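Local atomic coordinates of Ras-3 from Cryphonectria parasitica (Cryphonectria parasitica, PDB entry 4KU4), a protein that belongs to the Ras family of P-loop proteins and holds guanosine-5'-diphosphate together with a magnesium ion in its nucleotide pocket. Residues Gly23-Thr28 with Val90-Val95; Val143-Asp148 with Val172-Lys177. One frame throughout, in Å; residues are numbered along the deposited sequence. Where two conformers were deposited one is given.

Contact 1: residues Gly23-Thr28 with Val90-Val95; sequences GGVGKT and VIVFDV. With MG (magnesium ion), chain D; GDP (guanosine-5'-diphosphate), chain C.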
ATOM      1  N   GLY A  23     -13.095   0.411   2.521  1.00 11.34           N
ATOM      2  CA  GLY A  23     -13.161   0.307   3.966  1.00 11.26           C
ATOM      3  C   GLY A  23     -13.092  -1.123   4.455  1.00 12.41           C
ATOM      4  O   GLY A  23     -13.674  -2.023   3.853  1.00 12.06           O
ATOM      5  N   GLY A  24     -12.366  -1.327   5.550  1.00  9.35           N
ATOM      6  CA  GLY A  24     -12.317  -2.607   6.217  1.00 11.09           C
ATOM      7  C   GLY A  24     -11.282  -3.585   5.692  1.00  9.68           C
ATOM      8  O   GLY A  24     -11.252  -4.710   6.151  1.00  8.66           O
ATOM      9  N   VAL A  25     -10.420  -3.163   4.761  1.00  8.91           N
ATOM     10  CA  VAL A  25      -9.483  -4.115   4.144  1.00  8.09           C
ATOM     11  C   VAL A  25      -8.235  -4.290   4.997  1.00 14.10           C
ATOM     12  O   VAL A  25      -7.536  -5.311   4.902  1.00 11.16           O
ATOM     13  CB  VAL A  25      -9.122  -3.759   2.686  1.00  5.67           C
ATOM     14  CG1 VAL A  25     -10.364  -3.933   1.754  1.00  8.47           C
ATOM     15  CG2 VAL A  25      -8.505  -2.365   2.593  1.00 10.02           C
ATOM     16  N   GLY A  26      -7.971  -3.297   5.839  1.00  9.74           N
ATOM     17  CA  GLY A  26      -6.833  -3.368   6.736  1.00 10.70           C
ATOM     18  C   GLY A  26      -5.824  -2.248   6.551  1.00 10.08           C
ATOM     19  O   GLY A  26      -4.679  -2.391   6.983  1.00  8.91           O
ATOM     20  N   LYS A  27      -6.217  -1.151   5.909  1.00  9.79           N
ATOM     21  CA  LYS A  27      -5.286  -0.033   5.689  1.00  7.87           C
ATOM     22  C   LYS A  27      -4.658   0.489   6.987  1.00 10.11           C
ATOM     23  O   LYS A  27      -3.423   0.507   7.147  1.00  9.65           O
ATOM     24  CB  LYS A  27      -5.959   1.115   4.932  1.00  9.97           C
ATOM     25  CG  LYS A  27      -6.453   0.749   3.532  1.00 12.46           C
ATOM     26  CD  LYS A  27      -7.040   1.952   2.815  1.00 11.29           C
ATOM     27  CE  LYS A  27      -8.297   2.493   3.524  1.00 13.71           C
ATOM     28  NZ  LYS A  27      -9.357   1.448   3.598  1.00 10.95           N
ATOM     29  N   THR A  28      -5.507   0.931   7.912  1.00 12.68           N
ATOM     30  CA  THR A  28      -5.036   1.454   9.190  1.00  9.18           C
ATOM     31  C   THR A  28      -4.200   0.441   9.972  1.00 10.14           C
ATOM     32  O   THR A  28      -3.136   0.786  10.503  1.00  6.38           O
ATOM     33  CB  THR A  28      -6.210   1.910  10.069  1.00  7.96           C
ATOM     34  OG1 THR A  28      -6.924   2.953   9.399  1.00  7.67           O
ATOM     35  CG2 THR A  28      -5.676   2.442  11.408  1.00  5.86           C
ATOM     36  N   VAL A  90       0.279   1.962  -1.907  1.00  6.98           N
ATOM     37  CA  VAL A  90      -0.056   0.648  -1.417  1.00  7.37           C
ATOM     38  C   VAL A  90      -1.565   0.513  -1.536  1.00  9.86           C
ATOM     39  O   VAL A  90      -2.313   1.187  -0.822  1.00  9.29           O
ATOM     40  CB  VAL A  90       0.376   0.492   0.038  1.00  6.59           C
ATOM     41  CG1 VAL A  90       0.001  -0.894   0.563  1.00 10.96           C
ATOM     42  CG2 VAL A  90       1.892   0.746   0.173  1.00 10.67           C
ATOM     43  N   ILE A  91      -2.012  -0.332  -2.465  1.00  5.54           N
ATOM     44  CA  ILE A  91      -3.432  -0.540  -2.695  1.00  7.82           C
ATOM     45  C   ILE A  91      -3.842  -1.865  -2.072  1.00  9.55           C
ATOM     46  O   ILE A  91      -3.408  -2.925  -2.510  1.00  7.72           O
ATOM     47  CB  ILE A  91      -3.735  -0.469  -4.192  1.00 11.60           C
ATOM     48  CG1 ILE A  91      -3.155   0.836  -4.741  1.00  6.37           C
ATOM     49  CG2 ILE A  91      -5.244  -0.607  -4.454  1.00 13.47           C
ATOM     50  CD1 ILE A  91      -3.541   1.100  -6.196  1.00 10.00           C
ATOM     51  N   VAL A  92      -4.649  -1.777  -1.018  1.00  5.44           N
ATOM     52  CA  VAL A  92      -4.970  -2.929  -0.186  1.00  8.11           C
ATOM     53  C   VAL A  92      -6.340  -3.539  -0.505  1.00  8.27           C
ATOM     54  O   VAL A  92      -7.340  -2.830  -0.695  1.00  7.65           O
ATOM     55  CB  VAL A  92      -4.941  -2.529   1.307  1.00  8.28           C
ATOM     56  CG1 VAL A  92      -5.076  -3.758   2.198  1.00  9.59           C
ATOM     57  CG2 VAL A  92      -3.658  -1.783   1.622  1.00  6.59           C
ATOM     58  N   PHE A  93      -6.381  -4.865  -0.556  1.00  9.63           N
ATOM     59  CA  PHE A  93      -7.654  -5.579  -0.603  1.00  6.98           C
ATOM     60  C   PHE A  93      -7.646  -6.675   0.466  1.00 11.64           C
ATOM     61  O   PHE A  93      -6.606  -6.933   1.082  1.00  9.07           O
ATOM     62  CB  PHE A  93      -7.949  -6.122  -2.005  1.00  9.98           C
ATOM     63  CG  PHE A  93      -7.115  -7.291  -2.408  1.00  9.17           C
ATOM     64  CD1 PHE A  93      -7.575  -8.589  -2.204  1.00 10.51           C
ATOM     65  CD2 PHE A  93      -5.903  -7.102  -3.061  1.00 13.99           C
ATOM     66  CE1 PHE A  93      -6.818  -9.686  -2.601  1.00  9.63           C
ATOM     67  CE2 PHE A  93      -5.143  -8.191  -3.468  1.00  6.35           C
ATOM     68  CZ  PHE A  93      -5.607  -9.489  -3.241  1.00  9.25           C
ATOM     69  N   ASP A  94      -8.820  -7.253   0.713  1.00 10.36           N
ATOM     70  CA  ASP A  94      -9.044  -8.222   1.783  1.00 12.57           C
ATOM     71  C   ASP A  94      -9.210  -9.533   1.054  1.00 11.30           C
ATOM     72  O   ASP A  94     -10.094  -9.650   0.207  1.00  9.09           O
ATOM     73  CB  ASP A  94     -10.333  -7.820   2.528  1.00  8.22           C
ATOM     74  CG  ASP A  94     -10.741  -8.802   3.621  1.00 13.21           C
ATOM     75  OD1 ASP A  94     -10.259  -9.948   3.665  1.00 10.79           O
ATOM     76  OD2 ASP A  94     -11.575  -8.403   4.451  1.00 12.94           O
ATOM     77  N   VAL A  95      -8.347 -10.509   1.327  1.00  8.78           N
ATOM     78  CA  VAL A  95      -8.373 -11.719   0.523  1.00 11.71           C
ATOM     79  C   VAL A  95      -9.666 -12.493   0.754  1.00 11.86           C
ATOM     80  O   VAL A  95     -10.004 -13.368  -0.038  1.00 11.20           O
ATOM     81  CB  VAL A  95      -7.157 -12.660   0.753  1.00 15.52           C
ATOM     82  CG1 VAL A  95      -5.843 -11.954   0.406  1.00 10.30           C
ATOM     83  CG2 VAL A  95      -7.162 -13.222   2.168  1.00 12.22           C
TER
HETATM   84 MG    MG D 302      -8.854   2.935   8.363  1.00  9.41          MG
HETATM   85  PB  GDP C 301      -9.426  -0.145   7.020  1.00  7.94           P
HETATM   86  O1B GDP C 301      -8.524   0.890   7.650  1.00  8.87           O
HETATM   87  O2B GDP C 301      -8.904  -0.493   5.629  1.00  5.43           O
HETATM   88  O3B GDP C 301     -10.850   0.368   6.940  1.00 12.54           O
HETATM   89  O3A GDP C 301      -9.376  -1.485   7.929  1.00  7.57           O
HETATM   90  PA  GDP C 301      -8.970  -1.602   9.503  1.00  9.10           P
HETATM   91  O1A GDP C 301      -7.477  -1.483   9.719  1.00 11.07           O
HETATM   92  O2A GDP C 301      -9.726  -0.627  10.373  1.00  7.25           O
HETATM   93  O5' GDP C 301      -9.391  -3.111   9.836  1.00 13.05           O
HETATM   94  C5' GDP C 301     -10.758  -3.496   9.664  1.00 12.31           C
HETATM   95  C4' GDP C 301     -10.966  -4.789  10.435  1.00 14.54           C
HETATM   96  O4' GDP C 301     -10.111  -5.755   9.860  1.00 11.05           O
HETATM   97  C3' GDP C 301     -10.575  -4.681  11.895  1.00 16.92           C
HETATM   98  O3' GDP C 301     -11.495  -5.447  12.696  1.00 19.30           O
HETATM   99  C2' GDP C 301      -9.212  -5.328  11.944  1.00 18.87           C
HETATM  100  O2' GDP C 301      -8.946  -5.922  13.214  1.00 15.15           O
HETATM  101  C1' GDP C 301      -9.328  -6.377  10.856  1.00 17.70           C
HETATM  102  N9  GDP C 301      -8.038  -6.709  10.220  1.00 13.53           N
HETATM  103  C8  GDP C 301      -7.202  -5.862   9.588  1.00  8.99           C
HETATM  104  N7  GDP C 301      -6.128  -6.529   9.106  1.00 10.25           N
HETATM  105  C5  GDP C 301      -6.284  -7.826   9.424  1.00 11.03           C
HETATM  106  C6  GDP C 301      -5.525  -9.070   9.229  1.00 13.93           C
HETATM  107  O6  GDP C 301      -4.444  -9.059   8.619  1.00 10.91           O
HETATM  108  N1  GDP C 301      -6.041 -10.209   9.713  1.00 11.11           N
HETATM  109  C2  GDP C 301      -7.197 -10.258  10.375  1.00 12.10           C
HETATM  110  N2  GDP C 301      -7.621 -11.461  10.835  1.00 14.94           N
HETATM  111  N3  GDP C 301      -7.951  -9.153  10.599  1.00 15.85           N
HETATM  112  C4  GDP C 301      -7.542  -7.941  10.157  1.00 11.87           C
HETATM  113  O   HOH W   1      -9.763   2.084  10.174  1.00 13.50           O
HETATM  114  O   HOH W   2     -10.838   2.970   7.396  1.00 12.69           O
HETATM  115  O   HOH W   3      -9.214   4.817   9.335  1.00 11.70           O
HETATM  116  O   HOH W   4      -7.892   3.681   6.581  1.00 11.36           O
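Val-25 drives both of its methyl groups against the end of strand 88-94, and this is where the contact is tight. Its CG2 rests 3.5 Å from the carbonyl O of Val-92 and 3.7 Å from the CG1 methyl of the same residue. The other branch, CG1, turned anti to the carbonyl carbon (chi1 -68°), lies over the backbone between Phe-93 and Asp-94, 3.8 Å from Asp-94 N. Val-25 also touches Ser-100 of helix 98-118 and Arg-97. Lys-27 adds a lighter touch, its CG 4.2 Å from Val-92 CG2.

The Gly-24 side is looser. Gly-24 O and Asp-94 OD2 stay 4.1 Å apart, both bound instead by the ammonium of Lys-146, while Asp-94 OD1 goes to Thr-96. Away from the strand, four waters, GDP O1B and Thr-28 OG1 surround the magnesium.

Residues 23-28 form the later part of what is probably the Walker A loop; the N-H groups of Gly-24, Gly-26, Lys-27 and Thr-28 bond to the phosphates, that of Val-25 only weakly. The Lys-27 chain bends at its last two torsions, which brings NZ to 2.8 Å from GDP O2B; NZ also bonds to Gly-21 O. The chemistry is therefore divided: apolar methyls seat the loop on the strand, while its amides and ammonium would help offset the phosphate charge.

Contact 2: residues Val143-Asp148 with Val172-Lys177; sequences VGNKCD and VETSAK. With GDP (guanosine-5'-diphosphate), chain C.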
ATOM      1  N   VAL A 143      -1.719  -5.200  -2.276  1.00  8.06           N
ATOM      2  CA  VAL A 143      -1.544  -5.978  -1.059  1.00  7.64           C
ATOM      3  C   VAL A 143      -2.776  -6.815  -0.763  1.00 10.00           C
ATOM      4  O   VAL A 143      -3.872  -6.286  -0.618  1.00 12.50           O
ATOM      5  CB  VAL A 143      -1.239  -5.069   0.150  1.00  8.68           C
ATOM      6  CG1 VAL A 143      -1.303  -5.853   1.463  1.00  8.84           C
ATOM      7  CG2 VAL A 143       0.114  -4.387  -0.008  1.00 12.58           C
ATOM      8  N   GLY A 144      -2.605  -8.125  -0.693  1.00  5.59           N
ATOM      9  CA  GLY A 144      -3.699  -9.004  -0.293  1.00  6.26           C
ATOM     10  C   GLY A 144      -3.609  -9.224   1.206  1.00 10.77           C
ATOM     11  O   GLY A 144      -2.826 -10.054   1.656  1.00 10.12           O
ATOM     12  N   ASN A 145      -4.414  -8.484   1.971  1.00  7.08           N
ATOM     13  CA  ASN A 145      -4.319  -8.509   3.430  1.00 10.50           C
ATOM     14  C   ASN A 145      -5.282  -9.519   4.037  1.00 11.46           C
ATOM     15  O   ASN A 145      -6.188 -10.005   3.359  1.00  7.17           O
ATOM     16  CB  ASN A 145      -4.579  -7.119   4.010  1.00  8.82           C
ATOM     17  CG  ASN A 145      -4.260  -7.038   5.503  1.00 10.38           C
ATOM     18  OD1 ASN A 145      -3.232  -7.545   5.956  1.00  8.13           O
ATOM     19  ND2 ASN A 145      -5.129  -6.374   6.265  1.00 12.11           N
ATOM     20  N   LYS A 146      -5.053  -9.829   5.313  1.00  6.88           N
ATOM     21  CA  LYS A 146      -5.814 -10.817   6.074  1.00  7.65           C
ATOM     22  C   LYS A 146      -5.502 -12.238   5.608  1.00 12.58           C
ATOM     23  O   LYS A 146      -6.376 -13.104   5.579  1.00 16.27           O
ATOM     24  CB  LYS A 146      -7.327 -10.535   6.039  1.00  7.85           C
ATOM     25  CG  LYS A 146      -7.725  -9.069   6.189  1.00 11.42           C
ATOM     26  CD  LYS A 146      -9.115  -8.929   6.784  1.00 11.24           C
ATOM     27  CE  LYS A 146      -9.549  -7.458   6.841  1.00 10.68           C
ATOM     28  NZ  LYS A 146     -11.018  -7.331   7.073  1.00 15.10           N
ATOM     29  N   CYS A 147      -4.244 -12.487   5.258  1.00  8.85           N
ATOM     30  CA  CYS A 147      -3.882 -13.811   4.761  1.00 10.83           C
ATOM     31  C   CYS A 147      -3.885 -14.877   5.868  1.00 12.91           C
ATOM     32  O   CYS A 147      -3.822 -16.069   5.584  1.00 14.68           O
ATOM     33  CB  CYS A 147      -2.512 -13.845   3.955  1.00 17.37           C
ATOM     34  SG  CYS A 147      -1.056 -13.441   4.982  0.80 15.78           S
ATOM     35  N   ASP A 148      -3.955 -14.443   7.126  1.00 15.82           N
ATOM     36  CA  ASP A 148      -4.091 -15.373   8.254  1.00 13.26           C
ATOM     37  C   ASP A 148      -5.478 -16.026   8.220  1.00 17.99           C
ATOM     38  O   ASP A 148      -5.729 -17.016   8.907  1.00 17.73           O
ATOM     39  CB  ASP A 148      -3.891 -14.647   9.585  1.00 14.61           C
ATOM     40  CG  ASP A 148      -4.830 -13.471   9.749  1.00 13.22           C
ATOM     41  OD1 ASP A 148      -4.623 -12.453   9.060  1.00 10.84           O
ATOM     42  OD2 ASP A 148      -5.789 -13.566  10.535  1.00 14.08           O
ATOM     43  N   VAL A 172       1.995  -8.354  -2.828  1.00  6.09           N
ATOM     44  CA  VAL A 172       2.447  -8.989  -1.597  1.00  9.46           C
ATOM     45  C   VAL A 172       1.248  -9.369  -0.736  1.00 10.32           C
ATOM     46  O   VAL A 172       0.317  -8.582  -0.580  1.00  5.85           O
ATOM     47  CB  VAL A 172       3.361  -8.058  -0.777  1.00  7.07           C
ATOM     48  CG1 VAL A 172       3.752  -8.723   0.534  1.00 10.91           C
ATOM     49  CG2 VAL A 172       4.604  -7.707  -1.567  1.00 11.01           C
ATOM     50  N   GLU A 173       1.279 -10.568  -0.161  1.00  7.16           N
ATOM     51  CA  GLU A 173       0.224 -10.998   0.757  1.00 10.77           C
ATOM     52  C   GLU A 173       0.675 -10.722   2.189  1.00  7.46           C
ATOM     53  O   GLU A 173       1.832 -10.985   2.550  1.00  8.60           O
ATOM     54  CB  GLU A 173      -0.144 -12.457   0.539  1.00 10.99           C
ATOM     55  CG  GLU A 173      -0.981 -12.605  -0.707  1.00 15.97           C
ATOM     56  CD  GLU A 173      -1.945 -13.750  -0.630  1.00 13.02           C
ATOM     57  OE1 GLU A 173      -1.798 -14.594   0.279  1.00 21.99           O
ATOM     58  OE2 GLU A 173      -2.858 -13.803  -1.477  1.00 17.01           O
ATOM     59  N   THR A 174      -0.237 -10.194   2.998  1.00  7.94           N
ATOM     60  CA  THR A 174       0.110  -9.776   4.350  1.00 10.03           C
ATOM     61  C   THR A 174      -0.913 -10.124   5.410  1.00 13.80           C
ATOM     62  O   THR A 174      -2.051 -10.482   5.095  1.00  9.86           O
ATOM     63  CB  THR A 174       0.200  -8.205   4.417  1.00  9.94           C
ATOM     64  OG1 THR A 174      -1.074  -7.626   4.087  1.00 10.43           O
ATOM     65  CG2 THR A 174       1.275  -7.681   3.473  1.00  7.57           C
ATOM     66  N   SER A 175      -0.477 -10.084   6.668  1.00  8.02           N
ATOM     67  CA  SER A 175      -1.412 -10.178   7.780  1.00 10.48           C
ATOM     68  C   SER A 175      -1.046  -9.057   8.735  1.00 12.99           C
ATOM     69  O   SER A 175      -0.055  -9.154   9.450  1.00  9.65           O
ATOM     70  CB  SER A 175      -1.399 -11.518   8.510  1.00 14.06           C
ATOM     71  OG  SER A 175      -2.250 -11.466   9.647  1.00 13.25           O
ATOM     72  N   ALA A 176      -1.798  -7.958   8.680  1.00 11.76           N
ATOM     73  CA  ALA A 176      -1.609  -6.852   9.604  1.00 15.31           C
ATOM     74  C   ALA A 176      -1.716  -7.329  11.037  1.00 16.22           C
ATOM     75  O   ALA A 176      -1.094  -6.762  11.937  1.00 17.99           O
ATOM     76  CB  ALA A 176      -2.651  -5.764   9.336  1.00 11.97           C
ATOM     77  N   LYS A 177      -2.520  -8.364  11.252  1.00 13.95           N
ATOM     78  CA  LYS A 177      -2.789  -8.848  12.605  1.00 14.00           C
ATOM     79  C   LYS A 177      -1.560  -9.552  13.152  1.00 17.86           C
ATOM     80  O   LYS A 177      -1.174  -9.334  14.298  1.00 24.16           O
ATOM     81  CB  LYS A 177      -4.000  -9.791  12.607  1.00 15.46           C
ATOM     82  CG  LYS A 177      -4.329 -10.383  13.973  1.00 23.21           C
ATOM     83  CD  LYS A 177      -5.379 -11.481  13.868  1.00 21.58           C
ATOM     84  CE  LYS A 177      -5.409 -12.325  15.136  1.00 30.73           C
ATOM     85  NZ  LYS A 177      -6.309 -13.502  15.040  1.00 35.87           N
TER
HETATM   86  PB  GDP C 301      -9.426  -0.145   7.020  1.00  7.94           P
HETATM   87  O1B GDP C 301      -8.524   0.890   7.650  1.00  8.87           O
HETATM   88  O2B GDP C 301      -8.904  -0.493   5.629  1.00  5.43           O
HETATM   89  O3B GDP C 301     -10.850   0.368   6.940  1.00 12.54           O
HETATM   90  O3A GDP C 301      -9.376  -1.485   7.929  1.00  7.57           O
HETATM   91  PA  GDP C 301      -8.970  -1.602   9.503  1.00  9.10           P
HETATM   92  O1A GDP C 301      -7.477  -1.483   9.719  1.00 11.07           O
HETATM   93  O2A GDP C 301      -9.726  -0.627  10.373  1.00  7.25           O
HETATM   94  O5' GDP C 301      -9.391  -3.111   9.836  1.00 13.05           O
HETATM   95  C5' GDP C 301     -10.758  -3.496   9.664  1.00 12.31           C
HETATM   96  C4' GDP C 301     -10.966  -4.789  10.435  1.00 14.54           C
HETATM   97  O4' GDP C 301     -10.111  -5.755   9.860  1.00 11.05           O
HETATM   98  C3' GDP C 301     -10.575  -4.681  11.895  1.00 16.92           C
HETATM   99  O3' GDP C 301     -11.495  -5.447  12.696  1.00 19.30           O
HETATM  100  C2' GDP C 301      -9.212  -5.328  11.944  1.00 18.87           C
HETATM  101  O2' GDP C 301      -8.946  -5.922  13.214  1.00 15.15           O
HETATM  102  C1' GDP C 301      -9.328  -6.377  10.856  1.00 17.70           C
HETATM  103  N9  GDP C 301      -8.038  -6.709  10.220  1.00 13.53           N
HETATM  104  C8  GDP C 301      -7.202  -5.862   9.588  1.00  8.99           C
HETATM  105  N7  GDP C 301      -6.128  -6.529   9.106  1.00 10.25           N
HETATM  106  C5  GDP C 301      -6.284  -7.826   9.424  1.00 11.03           C
HETATM  107  C6  GDP C 301      -5.525  -9.070   9.229  1.00 13.93           C
HETATM  108  O6  GDP C 301      -4.444  -9.059   8.619  1.00 10.91           O
HETATM  109  N1  GDP C 301      -6.041 -10.209   9.713  1.00 11.11           N
HETATM  110  C2  GDP C 301      -7.197 -10.258  10.375  1.00 12.10           C
HETATM  111  N2  GDP C 301      -7.621 -11.461  10.835  1.00 14.94           N
HETATM  112  N3  GDP C 301      -7.951  -9.153  10.599  1.00 15.85           N
HETATM  113  C4  GDP C 301      -7.542  -7.941  10.157  1.00 11.87           C
HETATM  114  O   HOH W   5      -6.215 -15.426  12.391  1.00 23.13           O
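The guanine end of the nucleotide pocket is built where two parallel strands of a beta-alpha-beta unit run out into loops, and these carry the NKCD and SAK sequences familiar from Ras proteins. Strand pairing starts the contact: Gly-144 N donates to Val-172 O, and Thr-174 N returns a bond of 2.9 Å to Gly-144 O. Further on, Cys-147 N reaches Thr-174 O in a nearly straight bond (168° at the hydrogen), tying the two loops together.

Asn-145 links the two loops, the phosphate loop and the base. Its CG lies anti to the backbone N (chi1 -170°), which carries OD1 across to the opposite loop. There Ala-176 N meets OD1 in the carbonyl plane, on a lone pair, at 3.1 Å, while Thr-174 OG1 donates from a tilted direction at 2.9 Å. Held by two donors, the amide is fixed in rotation, and its ND2 is directed to Val-25 O of the phosphate loop and lies 3.0 Å from GDP N7.

Asp-148 grips the base edge with both oxygens: GDP N1 donates to OD1 at 2.7 Å and GDP N2 to OD2 at 2.8 Å. Ser-175 OG donates to Asp-148 OD1 from above the carboxylate plane, at 2.6 Å, and is itself bound by Leu-178 N, making it a second-shell brace for the aspartate. The guanine lies between the extended chain of Lys-146 and CB of Lys-177; a water bridges Asp-148 OD2 and Lys-177 NZ.

Strand 140-145 has strand 88-94 as its other neighbour, whereas 170-173 ends the sheet. Ala-185 of helix 182-196 touches Val-143, Val-172 and Thr-174, and Leu-30 of helix 27-35 packs on Asn-145, Thr-174 and Ala-176.

Contact 1 closes before contact 2 opens along the chain, yet their centres lie only about 9 Å apart. Both sit at the ends of strands in one six-stranded sheet, where 88-94 and 140-145 are neighbours and Phe-93 O probably accepts a hydrogen bond from Asn-145 N at 2.8 Å. The two contacts also meet through packing of Gly-26 CA on Asn-145 ND2 and of Val-95 CG2 on the backbone of Lys-146. Residues 23-28 serve the diphosphate and 143-148 with 172-177 the guanine, so a single nucleotide is gripped at both ends by loops that the sheet brings together within one Ras-family domain.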